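PDB 6DFL: lipopolysaccharide core heptose(I) kinase WaaP from Pseudomonas aeruginosa, which phosphorylates the first heptose of the lipopolysaccharide core at the expense of ATP, and also has protein-tyrosine kinase activity that extends to its own tyrosines. Local coordinates for residues 94-99 and 111-116; 115-120 and 168-173; 141-146 and 180-185. One frame throughout, in Å; residues are numbered along the deposited sequence.

Contact 1. Residues 94-99 and 111-116; sequences TAVAYG and FIVTEE
Phe111 sets CG between its own backbone N and carbonyl carbon (chi1 70°), a turn that lays the ring back over the neighbouring strand rather than away from it. The ring thus lies flat on the main chain of Gly99, with Gly99 N above its centre and a CH-pi contact of 3.9 Å from Gly99 CA to the Phe111 centroid; Gly99, having no side chain, leaves room for this. The edge of the same ring meets Ala97 CB in plane, 3.9 Å from CE1 of Phe111. Tyr98 instead carries CG anti to the backbone N (chi1 163°), and brings Ile112 CB to its ring edge. Ala95, Tyr98, Ile112 and Thr114 share one face, beneath helix 76-87, where Tyr98 stacks on Trp79; Ala97, Val113 and Phe111 share the other. Regular pairing is interrupted at Val96 and Ala97, which both face Val113 in a classic beta bulge. Val113 O takes a firm bond from Val96 N (2.9 Å) and a weak one from Ala97 N (3.4 Å), while Val113 N answers to Ala97 O at 2.8 Å. Beyond the bulge, Glu115 runs its extended chain alongside Thr94, and Val96 CG1 packs on Glu115 CG, 3.9 Å away. An antiparallel sheet backed by a helix, here with a bulged hairpin within it, is characteristic of the N-terminal lobe of the protein kinase fold.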
# COMPACT_ATOMS: atom_id res chain seq x y z
N THR A 94 -9.25 -1.19 14.73
CA THR A 94 -9.45 -1.98 15.94
C THR A 94 -10.94 -2.26 16.04
O THR A 94 -11.75 -1.37 15.80
CB THR A 94 -8.92 -1.24 17.16
OG1 THR A 94 -7.51 -1.09 17.03
CG2 THR A 94 -9.24 -2.00 18.44
N ALA A 95 -11.28 -3.51 16.34
CA ALA A 95 -12.66 -3.97 16.38
C ALA A 95 -13.11 -4.08 17.83
O ALA A 95 -12.53 -4.85 18.60
CB ALA A 95 -12.81 -5.32 15.68
N VAL A 96 -14.13 -3.31 18.20
CA VAL A 96 -14.62 -3.31 19.58
C VAL A 96 -15.88 -4.14 19.76
O VAL A 96 -16.27 -4.39 20.91
CB VAL A 96 -14.86 -1.88 20.08
CG1 VAL A 96 -13.54 -1.16 20.29
CG2 VAL A 96 -15.74 -1.10 19.09
N ALA A 97 -16.52 -4.58 18.68
CA ALA A 97 -17.71 -5.41 18.82
C ALA A 97 -17.94 -6.19 17.54
O ALA A 97 -17.74 -5.66 16.44
CB ALA A 97 -18.95 -4.56 19.16
N TYR A 98 -18.38 -7.44 17.69
CA TYR A 98 -18.56 -8.35 16.57
C TYR A 98 -19.61 -9.37 16.98
O TYR A 98 -19.67 -9.76 18.15
CB TYR A 98 -17.24 -9.04 16.20
CG TYR A 98 -17.39 -10.28 15.35
CD1 TYR A 98 -17.74 -10.18 14.02
CD2 TYR A 98 -17.16 -11.55 15.87
CE1 TYR A 98 -17.87 -11.28 13.24
CE2 TYR A 98 -17.29 -12.68 15.07
CZ TYR A 98 -17.65 -12.52 13.75
OH TYR A 98 -17.78 -13.63 12.94
N GLY A 99 -20.44 -9.79 16.03
CA GLY A 99 -21.44 -10.79 16.35
C GLY A 99 -21.95 -11.51 15.14
O GLY A 99 -22.04 -10.94 14.04
N PHE A 111 -22.83 -8.32 12.78
CA PHE A 111 -22.43 -6.94 12.95
C PHE A 111 -20.97 -6.89 13.35
O PHE A 111 -20.43 -7.84 13.93
CB PHE A 111 -23.29 -6.23 14.00
CG PHE A 111 -23.04 -6.70 15.40
CD1 PHE A 111 -22.09 -6.08 16.21
CD2 PHE A 111 -23.77 -7.76 15.93
CE1 PHE A 111 -21.85 -6.51 17.51
CE2 PHE A 111 -23.55 -8.19 17.23
CZ PHE A 111 -22.58 -7.57 18.02
N ILE A 112 -20.34 -5.76 13.05
CA ILE A 112 -19.01 -5.47 13.55
C ILE A 112 -18.86 -3.96 13.67
O ILE A 112 -19.20 -3.22 12.75
CB ILE A 112 -17.91 -6.08 12.65
CG1 ILE A 112 -16.52 -5.74 13.17
CG2 ILE A 112 -18.05 -5.63 11.20
CD1 ILE A 112 -15.43 -6.38 12.33
N VAL A 113 -18.33 -3.52 14.81
CA VAL A 113 -18.07 -2.11 15.08
C VAL A 113 -16.57 -1.91 15.21
O VAL A 113 -15.94 -2.51 16.09
CB VAL A 113 -18.78 -1.67 16.36
CG1 VAL A 113 -18.54 -0.20 16.58
CG2 VAL A 113 -20.26 -2.01 16.28
N THR A 114 -16.00 -1.03 14.38
CA THR A 114 -14.60 -0.66 14.39
C THR A 114 -14.42 0.77 14.88
O THR A 114 -15.23 1.65 14.57
CB THR A 114 -13.98 -0.77 12.98
OG1 THR A 114 -14.62 0.15 12.09
CG2 THR A 114 -14.12 -2.19 12.44
N GLU A 115 -13.34 1.00 15.62
CA GLU A 115 -12.97 2.35 16.02
C GLU A 115 -12.63 3.21 14.80
O GLU A 115 -12.15 2.71 13.78
CB GLU A 115 -11.77 2.33 16.95
CG GLU A 115 -12.07 1.88 18.37
CD GLU A 115 -10.80 1.80 19.23
OE1 GLU A 115 -9.67 1.89 18.67
OE2 GLU A 115 -10.92 1.65 20.46
N GLU A 116 -12.89 4.50 14.93
CA GLU A 116 -12.47 5.44 13.91
C GLU A 116 -10.98 5.72 14.03
O GLU A 116 -10.43 5.79 15.13
CB GLU A 116 -13.25 6.75 14.02
CG GLU A 116 -13.03 7.66 12.83
CD GLU A 116 -13.87 8.93 12.89
OE1 GLU A 116 -13.92 9.55 13.98
OE2 GLU A 116 -14.47 9.30 11.86

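Contact 2. Residues 115-120 and 168-173; sequences EELAPT and HFLLHT
Pro119 and Thr120 meet His172 and Thr173 where the linker leaving the N-terminal lobe, probably the counterpart of the kinase hinge, joins the small antiparallel sheet of the C-terminal lobe. One hydrogen bond crosses between the backbones: Thr173 N donates to Pro119 O at 2.9 Å, approaching from above the carbonyl plane; the peptide bond before Pro119 is cis. One residue on, Thr120 CA makes a CA-H...O contact to Leu171 O (3.2 Å), as befits the non-hydrogen-bonded pairing of Thr120 with His172. Within the linker itself, Thr120 OG1 donates to Leu117 O at 3.1 Å, tying Thr120 back to the main chain. Among the packing contacts, Leu170 CD1 touches two linker side chains, 4.0 Å from Leu117 CB and 3.4 Å from Thr120 OG1. Thr120 and His172 run side by side on one face of the sheet. With OG1 between the backbone N and the carbonyl carbon (chi1 60°), Thr120 holds CG2 beside its N, 3.7 Å from His172 ND1. The far nitrogen of that imidazole, NE2, is bonded to Ser185 OG, which helps hold the ring's rotation. Leu117 CD2 then meets the ring at its edge, near the ring plane, 4.2 Å from His172 CE1.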
# COMPACT_ATOMS: atom_id res chain seq x y z
N GLU A 115 -13.34 1.00 15.62
CA GLU A 115 -12.97 2.35 16.02
C GLU A 115 -12.63 3.21 14.80
O GLU A 115 -12.15 2.71 13.78
CB GLU A 115 -11.77 2.33 16.95
CG GLU A 115 -12.07 1.88 18.37
CD GLU A 115 -10.80 1.80 19.23
OE1 GLU A 115 -9.67 1.89 18.67
OE2 GLU A 115 -10.92 1.65 20.46
N GLU A 116 -12.89 4.50 14.93
CA GLU A 116 -12.47 5.44 13.91
C GLU A 116 -10.98 5.72 14.03
O GLU A 116 -10.43 5.79 15.13
CB GLU A 116 -13.25 6.75 14.02
CG GLU A 116 -13.03 7.66 12.83
CD GLU A 116 -13.87 8.93 12.89
OE1 GLU A 116 -13.92 9.55 13.98
OE2 GLU A 116 -14.47 9.30 11.86
N LEU A 117 -10.33 5.86 12.89
CA LEU A 117 -8.94 6.25 12.83
C LEU A 117 -8.89 7.71 12.41
O LEU A 117 -9.31 8.06 11.30
CB LEU A 117 -8.17 5.38 11.84
CG LEU A 117 -8.19 3.91 12.26
CD1 LEU A 117 -8.09 3.06 11.03
CD2 LEU A 117 -7.06 3.63 13.24
N ALA A 118 -8.39 8.56 13.30
CA ALA A 118 -8.45 10.00 13.06
C ALA A 118 -7.52 10.71 14.03
O ALA A 118 -7.39 10.28 15.18
CB ALA A 118 -9.90 10.50 13.22
N PRO A 119 -6.87 11.80 13.62
CA PRO A 119 -6.99 12.35 12.27
C PRO A 119 -6.14 11.60 11.24
O PRO A 119 -4.99 11.26 11.51
CB PRO A 119 -6.49 13.79 12.44
CG PRO A 119 -5.49 13.69 13.55
CD PRO A 119 -5.99 12.61 14.48
N THR A 120 -6.73 11.34 10.08
CA THR A 120 -6.08 10.62 9.00
C THR A 120 -6.43 11.29 7.68
O THR A 120 -7.44 11.97 7.55
CB THR A 120 -6.53 9.16 8.93
OG1 THR A 120 -7.94 9.11 8.72
CG2 THR A 120 -6.19 8.42 10.21
N HIS A 168 -7.65 2.98 0.55
CA HIS A 168 -7.86 2.20 1.77
C HIS A 168 -6.62 2.13 2.64
O HIS A 168 -6.53 1.26 3.51
CB HIS A 168 -8.37 0.81 1.42
CG HIS A 168 -9.76 0.83 0.90
ND1 HIS A 168 -10.19 -0.00 -0.11
CD2 HIS A 168 -10.82 1.62 1.22
CE1 HIS A 168 -11.46 0.26 -0.38
NE2 HIS A 168 -11.87 1.23 0.42
N PHE A 169 -5.68 3.05 2.43
CA PHE A 169 -4.52 3.19 3.31
C PHE A 169 -4.57 4.58 3.93
O PHE A 169 -4.62 5.57 3.20
CB PHE A 169 -3.22 2.96 2.55
CG PHE A 169 -3.04 1.55 2.12
CD1 PHE A 169 -2.31 0.66 2.91
CD2 PHE A 169 -3.60 1.10 0.94
CE1 PHE A 169 -2.16 -0.64 2.54
CE2 PHE A 169 -3.45 -0.22 0.56
CZ PHE A 169 -2.73 -1.09 1.37
N LEU A 170 -4.58 4.64 5.25
CA LEU A 170 -4.68 5.90 5.97
C LEU A 170 -3.29 6.36 6.40
O LEU A 170 -2.55 5.62 7.06
CB LEU A 170 -5.61 5.76 7.16
CG LEU A 170 -7.07 5.50 6.74
CD1 LEU A 170 -8.03 5.82 7.87
CD2 LEU A 170 -7.44 6.26 5.47
N LEU A 171 -2.94 7.57 5.99
CA LEU A 171 -1.78 8.25 6.54
C LEU A 171 -2.21 9.00 7.79
O LEU A 171 -3.24 9.68 7.79
CB LEU A 171 -1.19 9.20 5.50
CG LEU A 171 -0.13 10.14 6.01
CD1 LEU A 171 1.21 9.41 6.27
CD2 LEU A 171 0.05 11.23 4.99
N HIS A 172 -1.43 8.87 8.86
CA HIS A 172 -1.84 9.42 10.15
C HIS A 172 -1.34 10.85 10.29
O HIS A 172 -0.14 11.10 10.21
CB HIS A 172 -1.34 8.54 11.29
CG HIS A 172 -2.18 7.33 11.51
ND1 HIS A 172 -3.31 7.35 12.30
CD2 HIS A 172 -2.10 6.07 11.02
CE1 HIS A 172 -3.87 6.16 12.31
NE2 HIS A 172 -3.15 5.36 11.54
N THR A 173 -2.27 11.78 10.51
CA THR A 173 -1.97 13.21 10.57
C THR A 173 -2.02 13.78 11.98
O THR A 173 -2.06 15.00 12.15
CB THR A 173 -2.94 13.99 9.68
OG1 THR A 173 -4.28 13.69 10.07
CG2 THR A 173 -2.73 13.63 8.22

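Contact 3. Residues 141-146 and 180-185; sequences RALVEA and DDFRLS
Phe182 meets Ala142, Leu143 and Ala146 with the outer part of its ring, and shows how one aromatic side chain can join a loop to a helix. From CB, the bond to CG falls between the backbone N and the carbonyl carbon (chi1 66°), sending the ring toward helix 137-156. Down one side of the ring, Phe182 CD2 lies 3.7 Å from Leu143 CD2. The next atom, Phe182 CE2, touches two residues, Leu143 CD2 at 3.5 Å and Ala146 CB at 3.6 Å. On the other side, CE1 of Phe182 presses on Ala142 CB at 3.4 Å. At the tip, Phe182 CZ comes within 3.3 Å of Ala142 O, which lies near the ring plane and already accepts the helical bond from Ala146 N. The two alanines, one helical turn apart, thus receive the ring's edge, whereas Leu143 leans over one of its faces with CG, offset toward the rim. Leu184 adds to the same helix surface: its CD1 meets Ala146 CB at 3.8 Å and its CD2 meets Leu143 CD2 at 4.1 Å. Farther along the helix, Val147 and Met150 also touch Leu184. The side chain of Leu143 lies about 4 Å from the bound acyl-phosphopantetheine ligand, near its pocket. Apolar packing of a long helix on the strands that come after the probable catalytic loop is characteristic of the C-terminal lobe of protein kinases.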
# COMPACT_ATOMS: atom_id res chain seq x y z
N ARG A 141 9.04 8.03 -1.91
CA ARG A 141 9.54 6.66 -1.92
C ARG A 141 9.28 5.95 -0.59
O ARG A 141 8.93 4.77 -0.56
CB ARG A 141 11.02 6.67 -2.28
CG ARG A 141 11.28 7.15 -3.71
CD ARG A 141 12.77 7.02 -4.06
NE ARG A 141 13.53 8.23 -3.75
CZ ARG A 141 13.92 9.12 -4.66
NH1 ARG A 141 13.60 8.95 -5.94
NH2 ARG A 141 14.62 10.18 -4.28
N ALA A 142 9.37 6.67 0.52
CA ALA A 142 9.05 6.06 1.81
C ALA A 142 7.59 5.59 1.85
O ALA A 142 7.31 4.53 2.42
CB ALA A 142 9.32 7.04 2.94
N LEU A 143 6.66 6.35 1.27
CA LEU A 143 5.26 5.92 1.25
C LEU A 143 5.06 4.73 0.31
O LEU A 143 4.43 3.74 0.69
CB LEU A 143 4.36 7.09 0.84
CG LEU A 143 4.20 8.12 1.95
CD1 LEU A 143 3.66 9.41 1.40
CD2 LEU A 143 3.29 7.58 3.02
N VAL A 144 5.60 4.81 -0.91
CA VAL A 144 5.58 3.66 -1.81
C VAL A 144 6.07 2.42 -1.08
O VAL A 144 5.46 1.35 -1.15
CB VAL A 144 6.43 3.94 -3.06
CG1 VAL A 144 6.64 2.65 -3.82
CG2 VAL A 144 5.78 4.99 -3.94
N GLU A 145 7.19 2.54 -0.35
CA GLU A 145 7.76 1.35 0.28
C GLU A 145 6.94 0.92 1.47
O GLU A 145 6.77 -0.28 1.71
CB GLU A 145 9.21 1.61 0.70
CG GLU A 145 10.10 1.91 -0.48
CD GLU A 145 11.57 1.98 -0.09
OE1 GLU A 145 11.89 1.53 1.04
OE2 GLU A 145 12.39 2.49 -0.90
N ALA A 146 6.43 1.88 2.24
CA ALA A 146 5.61 1.52 3.39
C ALA A 146 4.37 0.73 2.97
O ALA A 146 3.87 -0.10 3.73
CB ALA A 146 5.21 2.77 4.17
N ASP A 180 10.93 10.37 7.43
CA ASP A 180 11.54 9.57 8.48
C ASP A 180 10.54 9.15 9.53
O ASP A 180 10.83 8.24 10.31
CB ASP A 180 12.69 10.33 9.13
CG ASP A 180 13.79 10.64 8.14
OD1 ASP A 180 14.19 9.70 7.42
OD2 ASP A 180 14.23 11.81 8.07
N ASP A 181 9.37 9.77 9.54
CA ASP A 181 8.41 9.54 10.60
C ASP A 181 7.00 9.72 10.02
O ASP A 181 6.57 10.84 9.74
CB ASP A 181 8.67 10.49 11.75
CG ASP A 181 8.02 10.04 13.02
OD1 ASP A 181 8.47 9.00 13.56
OD2 ASP A 181 7.06 10.71 13.48
N PHE A 182 6.30 8.59 9.82
CA PHE A 182 4.90 8.54 9.41
C PHE A 182 4.40 7.12 9.61
O PHE A 182 5.17 6.16 9.50
CB PHE A 182 4.72 8.96 7.95
CG PHE A 182 5.34 8.01 6.96
CD1 PHE A 182 6.65 8.20 6.53
CD2 PHE A 182 4.62 6.95 6.45
CE1 PHE A 182 7.23 7.34 5.61
CE2 PHE A 182 5.20 6.07 5.52
CZ PHE A 182 6.52 6.27 5.10
N ARG A 183 3.10 6.98 9.91
CA ARG A 183 2.52 5.66 10.04
C ARG A 183 1.26 5.53 9.20
O ARG A 183 0.46 6.47 9.08
CB ARG A 183 2.21 5.32 11.50
CG ARG A 183 1.28 6.26 12.19
CD ARG A 183 1.18 5.91 13.66
NE ARG A 183 0.21 6.76 14.33
CZ ARG A 183 -0.99 6.35 14.73
NH1 ARG A 183 -1.37 5.09 14.54
NH2 ARG A 183 -1.80 7.21 15.33
N LEU A 184 1.09 4.36 8.60
CA LEU A 184 -0.05 4.01 7.79
C LEU A 184 -0.95 3.05 8.56
O LEU A 184 -0.53 2.40 9.52
CB LEU A 184 0.39 3.38 6.47
CG LEU A 184 1.20 4.31 5.56
CD1 LEU A 184 1.49 3.66 4.23
CD2 LEU A 184 0.50 5.65 5.36
N SER A 185 -2.23 3.02 8.17
CA SER A 185 -3.15 1.96 8.55
C SER A 185 -3.92 1.53 7.31
O SER A 185 -4.34 2.38 6.51
CB SER A 185 -4.12 2.40 9.64
OG SER A 185 -3.44 2.86 10.77

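How the contacts relate
Read from the N terminus, contact 1 comes first and closes a short loop, the far end of the hairpin that links 94-99 to 111-116. Contact 2 begins on the residues where contact 1 ends, Glu115 and Glu116 being common to both, and closes a much longer loop that returns at 168-173. Contact 3 opens within that loop, at 141-146, and closes beyond it, at 180-185, so contacts 2 and 3 cross. They also touch through neighbouring strands, Leu170 N lying 2.6 Å from Ser185 O, a probable hydrogen bond. Together the three run from the N-terminal lobe through the linker into the sheet and helix of the C-terminal lobe.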